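Local coordinates for protein particle-associated glycoside hydrolase (PDB 6C72) that probably degrades the capsular polysaccharide of Acinetobacter baumannii as a tailspike depolymerase during phage entry, at residues Q289-I302 with F322-V336. Numbering follows the deposited sequence.
Sequences QLKPELTWVYLFDI and FNALASAGAEPTVLV
Trp296 lies in a sandwich of aliphatic groups: Ala330 CB sits over the centre of its six-membered ring, 3.3 Å from the centroid, in a CH-pi contact, while Gln289 CB covers the opposite face nearer the rim. With CG between the backbone N and the carbonyl carbon (chi1 45°), the indole reaches the 322-336 segment, where the carbonyl oxygens of Leu325 and Glu331 meet its edge. A water accepts a hydrogen bond from Trp296 NE1 (2.9 Å) and donates to Gln289 O and Leu325 O, satisfying this buried nitrogen. Further along, Leu335 CD2 lies over one face of the Tyr298 ring in a CH-pi contact, Val297 CG1 over the other, and the edge of Phe322 points at the face of Phe300, planes 62° apart.

Parallel backbone pairing occurs twice, at Gln289 with Ala324 and at Phe300 with Val334 and Asp301 with Leu335; Leu335 N to Phe300 O is 2.8 Å. At the start of the second ladder, Thr333 O accepts from both Leu299 N and Phe300 N.

At the loop tips, Ser327 OG donates in plane to a lone pair of Pro292 O (2.7 Å). Glu331 OE1 accepts from Thr333 OG1 and also forms a salt bridge with Arg362 NH1.

Successive coils of the parallel beta-helix thus stay packed through their loops although the pairing slips by one residue between the ladders; indole packing, the Ser327 hydroxyl and water bridges join the loops where strand pairing is interrupted.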
ATOM      1  N   GLN A 289      -7.790  26.438   4.039  1.00 25.56           N
ATOM      2  CA  GLN A 289      -7.898  27.745   4.694  1.00 26.28           C
ATOM      3  C   GLN A 289      -7.974  28.822   3.608  1.00 26.97           C
ATOM      4  O   GLN A 289      -6.988  29.480   3.285  1.00 27.48           O
ATOM      5  CB  GLN A 289      -6.718  27.973   5.631  1.00 26.53           C
ATOM      6  CG  GLN A 289      -6.667  27.003   6.810  1.00 26.02           C
ATOM      7  CD  GLN A 289      -7.556  27.429   7.990  1.00 26.31           C
ATOM      8  OE1 GLN A 289      -8.543  28.138   7.820  1.00 26.70           O
ATOM      9  NE2 GLN A 289      -7.196  26.984   9.193  1.00 26.22           N
ATOM     10  N   LEU A 290      -9.172  29.033   3.071  1.00 38.52           N
ATOM     11  CA  LEU A 290      -9.369  29.961   1.964  1.00 38.79           C
ATOM     12  C   LEU A 290     -10.097  31.237   2.381  1.00 38.94           C
ATOM     13  O   LEU A 290     -10.590  31.971   1.521  1.00 38.98           O
ATOM     14  CB  LEU A 290     -10.118  29.271   0.825  1.00 38.44           C
ATOM     15  CG  LEU A 290      -9.391  28.067   0.225  1.00 38.47           C
ATOM     16  CD1 LEU A 290     -10.137  27.537  -0.995  1.00 38.38           C
ATOM     17  CD2 LEU A 290      -7.945  28.424  -0.138  1.00 39.13           C
ATOM     18  N   LYS A 291     -10.153  31.538   3.680  1.00 40.61           N
ATOM     19  CA  LYS A 291     -10.758  32.765   4.190  1.00 40.88           C
ATOM     20  C   LYS A 291      -9.688  33.538   4.952  1.00 41.75           C
ATOM     21  O   LYS A 291      -9.659  33.510   6.193  1.00 42.06           O
ATOM     22  CB  LYS A 291     -11.959  32.456   5.081  1.00 40.45           C
ATOM     23  CG  LYS A 291     -13.007  31.582   4.416  1.00 39.72           C
ATOM     24  CD  LYS A 291     -14.374  31.856   4.984  1.00 39.46           C
ATOM     25  CE  LYS A 291     -15.472  31.137   4.207  1.00 38.91           C
ATOM     26  NZ  LYS A 291     -16.815  31.502   4.779  1.00 38.72           N
ATOM     27  N   PRO A 292      -8.819  34.272   4.250  1.00 35.71           N
ATOM     28  CA  PRO A 292      -7.664  34.892   4.931  1.00 36.67           C
ATOM     29  C   PRO A 292      -8.048  35.901   5.994  1.00 37.14           C
ATOM     30  O   PRO A 292      -7.277  36.110   6.943  1.00 37.97           O
ATOM     31  CB  PRO A 292      -6.893  35.565   3.786  1.00 37.08           C
ATOM     32  CG  PRO A 292      -7.444  34.963   2.528  1.00 36.38           C
ATOM     33  CD  PRO A 292      -8.858  34.587   2.817  1.00 35.60           C
ATOM     34  N   GLU A 293      -9.221  36.524   5.874  1.00 44.94           N
ATOM     35  CA  GLU A 293      -9.661  37.473   6.885  1.00 45.29           C
ATOM     36  C   GLU A 293      -9.942  36.795   8.221  1.00 45.33           C
ATOM     37  O   GLU A 293      -9.848  37.446   9.266  1.00 45.92           O
ATOM     38  CB  GLU A 293     -10.907  38.219   6.396  1.00 44.70           C
ATOM     39  CG  GLU A 293     -12.159  37.346   6.258  1.00 43.80           C
ATOM     40  CD  GLU A 293     -12.203  36.473   4.985  1.00 43.28           C
ATOM     41  OE1 GLU A 293     -11.228  36.440   4.198  1.00 43.60           O
ATOM     42  OE2 GLU A 293     -13.251  35.819   4.771  1.00 42.61           O
ATOM     43  N   LEU A 294     -10.251  35.498   8.211  1.00 28.37           N
ATOM     44  CA  LEU A 294     -10.449  34.728   9.439  1.00 28.35           C
ATOM     45  C   LEU A 294      -9.111  34.100   9.794  1.00 27.76           C
ATOM     46  O   LEU A 294      -8.811  32.957   9.428  1.00 27.00           O
ATOM     47  CB  LEU A 294     -11.529  33.680   9.233  1.00 28.10           C
ATOM     48  CG  LEU A 294     -12.916  34.210   8.861  1.00 28.81           C
ATOM     49  CD1 LEU A 294     -13.798  33.014   8.484  1.00 28.51           C
ATOM     50  CD2 LEU A 294     -13.525  34.992  10.031  1.00 29.79           C
ATOM     51  N   THR A 295      -8.313  34.852  10.547  1.00 31.73           N
ATOM     52  CA  THR A 295      -6.933  34.461  10.816  1.00 32.55           C
ATOM     53  C   THR A 295      -6.876  33.126  11.559  1.00 32.23           C
ATOM     54  O   THR A 295      -7.734  32.811  12.387  1.00 31.95           O
ATOM     55  CB  THR A 295      -6.239  35.564  11.608  1.00 33.80           C
ATOM     56  OG1 THR A 295      -6.963  35.807  12.825  1.00 33.89           O
ATOM     57  CG2 THR A 295      -6.219  36.843  10.776  1.00 33.94           C
ATOM     58  N   TRP A 296      -5.838  32.343  11.264  1.00 30.09           N
ATOM     59  CA  TRP A 296      -5.734  30.979  11.769  1.00 29.56           C
ATOM     60  C   TRP A 296      -4.267  30.645  12.069  1.00 30.33           C
ATOM     61  O   TRP A 296      -3.363  31.464  11.876  1.00 31.29           O
ATOM     62  CB  TRP A 296      -6.359  29.988  10.778  1.00 28.14           C
ATOM     63  CG  TRP A 296      -5.965  30.236   9.347  1.00 27.79           C
ATOM     64  CD1 TRP A 296      -6.570  31.072   8.451  1.00 27.73           C
ATOM     65  CD2 TRP A 296      -4.819  29.688   8.676  1.00 27.57           C
ATOM     66  NE1 TRP A 296      -5.900  31.041   7.245  1.00 27.56           N
ATOM     67  CE2 TRP A 296      -4.820  30.203   7.358  1.00 27.43           C
ATOM     68  CE3 TRP A 296      -3.816  28.790   9.051  1.00 27.52           C
ATOM     69  CZ2 TRP A 296      -3.848  29.854   6.417  1.00 27.26           C
ATOM     70  CZ3 TRP A 296      -2.855  28.443   8.115  1.00 27.22           C
ATOM     71  CH2 TRP A 296      -2.871  28.981   6.815  1.00 27.13           C
ATOM     72  N   VAL A 297      -4.027  29.426  12.553  1.00 25.88           N
ATOM     73  CA  VAL A 297      -2.706  29.062  13.069  1.00 25.98           C
ATOM     74  C   VAL A 297      -1.959  28.167  12.084  1.00 25.28           C
ATOM     75  O   VAL A 297      -0.903  28.548  11.564  1.00 25.35           O
ATOM     76  CB  VAL A 297      -2.826  28.382  14.448  1.00 26.28           C
ATOM     77  CG1 VAL A 297      -1.435  28.142  15.053  1.00 26.62           C
ATOM     78  CG2 VAL A 297      -3.721  29.218  15.379  1.00 27.04           C
ATOM     79  N   TYR A 298      -2.487  26.972  11.828  1.00 27.42           N
ATOM     80  CA  TYR A 298      -1.897  26.058  10.861  1.00 26.18           C
ATOM     81  C   TYR A 298      -2.979  25.523   9.932  1.00 24.72           C
ATOM     82  O   TYR A 298      -4.175  25.758  10.124  1.00 24.60           O
ATOM     83  CB  TYR A 298      -1.192  24.875  11.531  1.00 25.98           C
ATOM     84  CG  TYR A 298      -0.208  25.221  12.626  1.00 27.71           C
ATOM     85  CD1 TYR A 298       0.868  26.059  12.378  1.00 28.78           C
ATOM     86  CD2 TYR A 298      -0.324  24.651  13.900  1.00 28.44           C
ATOM     87  CE1 TYR A 298       1.780  26.366  13.367  1.00 30.27           C
ATOM     88  CE2 TYR A 298       0.601  24.936  14.903  1.00 29.96           C
ATOM     89  CZ  TYR A 298       1.648  25.796  14.622  1.00 30.52           C
ATOM     90  OH  TYR A 298       2.572  26.096  15.585  1.00 31.10           O
ATOM     91  N   LEU A 299      -2.545  24.763   8.933  1.00 30.00           N
ATOM     92  CA  LEU A 299      -3.482  24.158   8.001  1.00 29.12           C
ATOM     93  C   LEU A 299      -3.995  22.815   8.518  1.00 28.50           C
ATOM     94  O   LEU A 299      -5.200  22.645   8.737  1.00 28.33           O
ATOM     95  CB  LEU A 299      -2.816  24.020   6.626  1.00 29.00           C
ATOM     96  CG  LEU A 299      -3.623  23.409   5.485  1.00 28.67           C
ATOM     97  CD1 LEU A 299      -4.978  24.105   5.278  1.00 28.72           C
ATOM     98  CD2 LEU A 299      -2.787  23.487   4.210  1.00 29.14           C
ATOM     99  N   PHE A 300      -3.093  21.866   8.737  1.00 34.00           N
ATOM    100  CA  PHE A 300      -3.434  20.526   9.195  1.00 33.59           C
ATOM    101  C   PHE A 300      -2.383  20.126  10.218  1.00 33.83           C
ATOM    102  O   PHE A 300      -1.186  20.258   9.953  1.00 33.95           O
ATOM    103  CB  PHE A 300      -3.482  19.538   8.025  1.00 33.33           C
ATOM    104  CG  PHE A 300      -3.689  18.116   8.441  1.00 33.25           C
ATOM    105  CD1 PHE A 300      -4.957  17.601   8.600  1.00 33.30           C
ATOM    106  CD2 PHE A 300      -2.605  17.289   8.686  1.00 33.25           C
ATOM    107  CE1 PHE A 300      -5.136  16.296   8.994  1.00 33.49           C
ATOM    108  CE2 PHE A 300      -2.784  15.982   9.083  1.00 33.34           C
ATOM    109  CZ  PHE A 300      -4.045  15.488   9.228  1.00 33.51           C
ATOM    110  N   ASP A 301      -2.810  19.691  11.400  1.00 25.38           N
ATOM    111  CA  ASP A 301      -1.892  19.606  12.535  1.00 26.04           C
ATOM    112  C   ASP A 301      -1.952  18.217  13.164  1.00 25.82           C
ATOM    113  O   ASP A 301      -2.938  17.868  13.816  1.00 26.02           O
ATOM    114  CB  ASP A 301      -2.228  20.687  13.566  1.00 27.32           C
ATOM    115  CG  ASP A 301      -1.081  20.971  14.528  1.00 28.57           C
ATOM    116  OD1 ASP A 301       0.055  20.510  14.285  1.00 28.07           O
ATOM    117  OD2 ASP A 301      -1.313  21.676  15.532  1.00 30.21           O
ATOM    118  N   ILE A 302      -0.886  17.435  12.991  1.00 27.79           N
ATOM    119  CA  ILE A 302      -0.667  16.245  13.809  1.00 27.87           C
ATOM    120  C   ILE A 302       0.232  16.687  14.957  1.00 28.68           C
ATOM    121  O   ILE A 302       1.448  16.796  14.792  1.00 28.63           O
ATOM    122  CB  ILE A 302      -0.034  15.103  13.019  1.00 27.34           C
ATOM    123  CG1 ILE A 302      -0.947  14.660  11.883  1.00 27.00           C
ATOM    124  CG2 ILE A 302       0.283  13.947  13.945  1.00 27.56           C
ATOM    125  CD1 ILE A 302      -0.345  13.571  11.020  1.00 27.00           C
ATOM    126  N   PHE A 322      -4.451  19.799   0.300  1.00 26.08           N
ATOM    127  CA  PHE A 322      -4.109  20.759   1.330  1.00 25.29           C
ATOM    128  C   PHE A 322      -3.915  22.096   0.637  1.00 25.67           C
ATOM    129  O   PHE A 322      -3.053  22.219  -0.237  1.00 26.58           O
ATOM    130  CB  PHE A 322      -2.846  20.346   2.078  1.00 25.17           C
ATOM    131  CG  PHE A 322      -2.898  18.950   2.615  1.00 25.07           C
ATOM    132  CD1 PHE A 322      -3.465  18.692   3.861  1.00 24.19           C
ATOM    133  CD2 PHE A 322      -2.358  17.895   1.890  1.00 26.17           C
ATOM    134  CE1 PHE A 322      -3.519  17.400   4.364  1.00 24.27           C
ATOM    135  CE2 PHE A 322      -2.395  16.593   2.391  1.00 26.34           C
ATOM    136  CZ  PHE A 322      -2.983  16.344   3.633  1.00 25.33           C
ATOM    137  N   ASN A 323      -4.715  23.086   1.010  1.00 26.00           N
ATOM    138  CA  ASN A 323      -4.759  24.338   0.270  1.00 26.45           C
ATOM    139  C   ASN A 323      -4.875  25.502   1.236  1.00 26.18           C
ATOM    140  O   ASN A 323      -5.762  25.516   2.091  1.00 25.61           O
ATOM    141  CB  ASN A 323      -5.937  24.322  -0.722  1.00 26.49           C
ATOM    142  CG  ASN A 323      -5.887  25.456  -1.711  1.00 27.04           C
ATOM    143  OD1 ASN A 323      -4.959  26.260  -1.703  1.00 27.55           O
ATOM    144  ND2 ASN A 323      -6.888  25.523  -2.585  1.00 26.97           N
ATOM    145  N   ALA A 324      -4.005  26.489   1.089  1.00 28.10           N
ATOM    146  CA  ALA A 324      -4.039  27.632   1.985  1.00 28.17           C
ATOM    147  C   ALA A 324      -3.656  28.893   1.226  1.00 28.98           C
ATOM    148  O   ALA A 324      -2.800  28.865   0.338  1.00 29.53           O
ATOM    149  CB  ALA A 324      -3.108  27.435   3.193  1.00 28.04           C
ATOM    150  N   LEU A 325      -4.334  29.980   1.550  1.00 27.57           N
ATOM    151  CA  LEU A 325      -3.933  31.306   1.113  1.00 28.33           C
ATOM    152  C   LEU A 325      -3.268  32.016   2.280  1.00 28.88           C
ATOM    153  O   LEU A 325      -3.515  31.696   3.449  1.00 28.68           O
ATOM    154  CB  LEU A 325      -5.128  32.122   0.607  1.00 28.22           C
ATOM    155  CG  LEU A 325      -5.946  31.511  -0.541  1.00 27.80           C
ATOM    156  CD1 LEU A 325      -7.232  32.325  -0.801  1.00 27.54           C
ATOM    157  CD2 LEU A 325      -5.109  31.378  -1.797  1.00 28.40           C
ATOM    158  N   ALA A 326      -2.402  32.966   1.956  1.00 29.75           N
ATOM    159  CA  ALA A 326      -1.701  33.700   2.998  1.00 30.54           C
ATOM    160  C   ALA A 326      -2.706  34.362   3.936  1.00 30.63           C
ATOM    161  O   ALA A 326      -3.765  34.838   3.508  1.00 30.29           O
ATOM    162  CB  ALA A 326      -0.770  34.745   2.374  1.00 31.37           C
ATOM    163  N   SER A 327      -2.399  34.336   5.230  1.00 30.04           N
ATOM    164  CA  SER A 327      -3.248  34.959   6.235  1.00 30.34           C
ATOM    165  C   SER A 327      -2.388  35.536   7.352  1.00 31.56           C
ATOM    166  O   SER A 327      -1.343  34.973   7.688  1.00 31.98           O
ATOM    167  CB  SER A 327      -4.256  33.960   6.798  1.00 29.50           C
ATOM    168  OG  SER A 327      -5.163  34.613   7.663  1.00 29.73           O
ATOM    169  N   ALA A 328      -2.826  36.667   7.914  1.00 29.57           N
ATOM    170  CA  ALA A 328      -2.048  37.364   8.936  1.00 30.77           C
ATOM    171  C   ALA A 328      -1.796  36.472  10.154  1.00 31.12           C
ATOM    172  O   ALA A 328      -2.738  36.045  10.834  1.00 30.70           O
ATOM    173  CB  ALA A 328      -2.769  38.645   9.348  1.00 30.96           C
ATOM    174  N   GLY A 329      -0.514  36.207  10.438  1.00 34.41           N
ATOM    175  CA  GLY A 329      -0.108  35.367  11.544  1.00 34.79           C
ATOM    176  C   GLY A 329      -0.164  33.880  11.284  1.00 33.99           C
ATOM    177  O   GLY A 329       0.308  33.104  12.125  1.00 34.37           O
ATOM    178  N   ALA A 330      -0.712  33.453  10.147  1.00 31.19           N
ATOM    179  CA  ALA A 330      -0.883  32.039   9.851  1.00 30.04           C
ATOM    180  C   ALA A 330       0.382  31.422   9.277  1.00 30.20           C
ATOM    181  O   ALA A 330       1.129  32.069   8.539  1.00 30.75           O
ATOM    182  CB  ALA A 330      -2.034  31.844   8.866  1.00 28.55           C
ATOM    183  N   GLU A 331       0.618  30.162   9.636  1.00 34.70           N
ATOM    184  CA  GLU A 331       1.669  29.344   9.040  1.00 34.17           C
ATOM    185  C   GLU A 331       1.008  28.241   8.228  1.00 32.03           C
ATOM    186  O   GLU A 331       0.343  27.366   8.810  1.00 31.18           O
ATOM    187  CB  GLU A 331       2.587  28.744  10.105  1.00 34.91           C
ATOM    188  CG  GLU A 331       3.745  27.973   9.515  1.00 33.88           C
ATOM    189  CD  GLU A 331       4.640  27.334  10.580  1.00 33.87           C
ATOM    190  OE1 GLU A 331       4.351  26.188  11.002  1.00 32.72           O
ATOM    191  OE2 GLU A 331       5.626  27.990  10.993  1.00 34.91           O
ATOM    192  N   PRO A 332       1.158  28.229   6.899  1.00 35.96           N
ATOM    193  CA  PRO A 332       0.380  27.330   6.041  1.00 34.56           C
ATOM    194  C   PRO A 332       0.922  25.907   5.963  1.00 33.74           C
ATOM    195  O   PRO A 332       1.172  25.362   4.885  1.00 33.51           O
ATOM    196  CB  PRO A 332       0.456  28.042   4.673  1.00 34.92           C
ATOM    197  CG  PRO A 332       1.795  28.703   4.713  1.00 36.07           C
ATOM    198  CD  PRO A 332       2.020  29.140   6.130  1.00 36.96           C
ATOM    199  N   THR A 333       1.096  25.291   7.126  1.00 28.62           N
ATOM    200  CA  THR A 333       1.829  24.036   7.212  1.00 28.04           C
ATOM    201  C   THR A 333       0.913  22.865   7.545  1.00 27.09           C
ATOM    202  O   THR A 333      -0.181  23.032   8.092  1.00 26.94           O
ATOM    203  CB  THR A 333       2.959  24.127   8.238  1.00 28.71           C
ATOM    204  OG1 THR A 333       2.475  24.800   9.399  1.00 29.51           O
ATOM    205  CG2 THR A 333       4.139  24.905   7.663  1.00 29.61           C
ATOM    206  N   VAL A 334       1.362  21.699   7.109  1.00 24.03           N
ATOM    207  CA  VAL A 334       0.810  20.393   7.431  1.00 23.42           C
ATOM    208  C   VAL A 334       1.854  19.743   8.329  1.00 23.45           C
ATOM    209  O   VAL A 334       2.921  19.321   7.855  1.00 23.65           O
ATOM    210  CB  VAL A 334       0.554  19.577   6.155  1.00 23.48           C
ATOM    211  CG1 VAL A 334      -0.085  18.236   6.451  1.00 23.19           C
ATOM    212  CG2 VAL A 334      -0.290  20.400   5.179  1.00 23.75           C
ATOM    213  N   LEU A 335       1.593  19.733   9.630  1.00 25.69           N
ATOM    214  CA  LEU A 335       2.595  19.374  10.620  1.00 26.00           C
ATOM    215  C   LEU A 335       2.506  17.893  10.953  1.00 25.54           C
ATOM    216  O   LEU A 335       1.413  17.346  11.120  1.00 25.22           O
ATOM    217  CB  LEU A 335       2.418  20.175  11.914  1.00 26.80           C
ATOM    218  CG  LEU A 335       2.493  21.698  11.904  1.00 27.79           C
ATOM    219  CD1 LEU A 335       1.143  22.276  11.503  1.00 27.73           C
ATOM    220  CD2 LEU A 335       2.940  22.242  13.260  1.00 29.09           C
ATOM    221  N   VAL A 336       3.663  17.252  11.063  1.00 23.37           N
ATOM    222  CA  VAL A 336       3.762  15.894  11.576  1.00 23.41           C
ATOM    223  C   VAL A 336       4.657  15.935  12.811  1.00 24.13           C
ATOM    224  O   VAL A 336       5.834  16.303  12.720  1.00 24.63           O
ATOM    225  CB  VAL A 336       4.312  14.922  10.524  1.00 23.27           C
ATOM    226  CG1 VAL A 336       4.515  13.533  11.156  1.00 23.44           C
ATOM    227  CG2 VAL A 336       3.378  14.851   9.340  1.00 22.69           C
TER
HETATM  228  O   HOH W   1      -6.299  31.919   4.554  1.00 31.90           O
HETATM  229  O   HOH W   2      -5.240  38.124   6.838  1.00 42.73           O
HETATM  230  O   HOH W   3      -3.288  33.827  13.088  1.00 51.17           O
HETATM  231  O   HOH W   4       0.630  30.471  12.992  1.00 28.99           O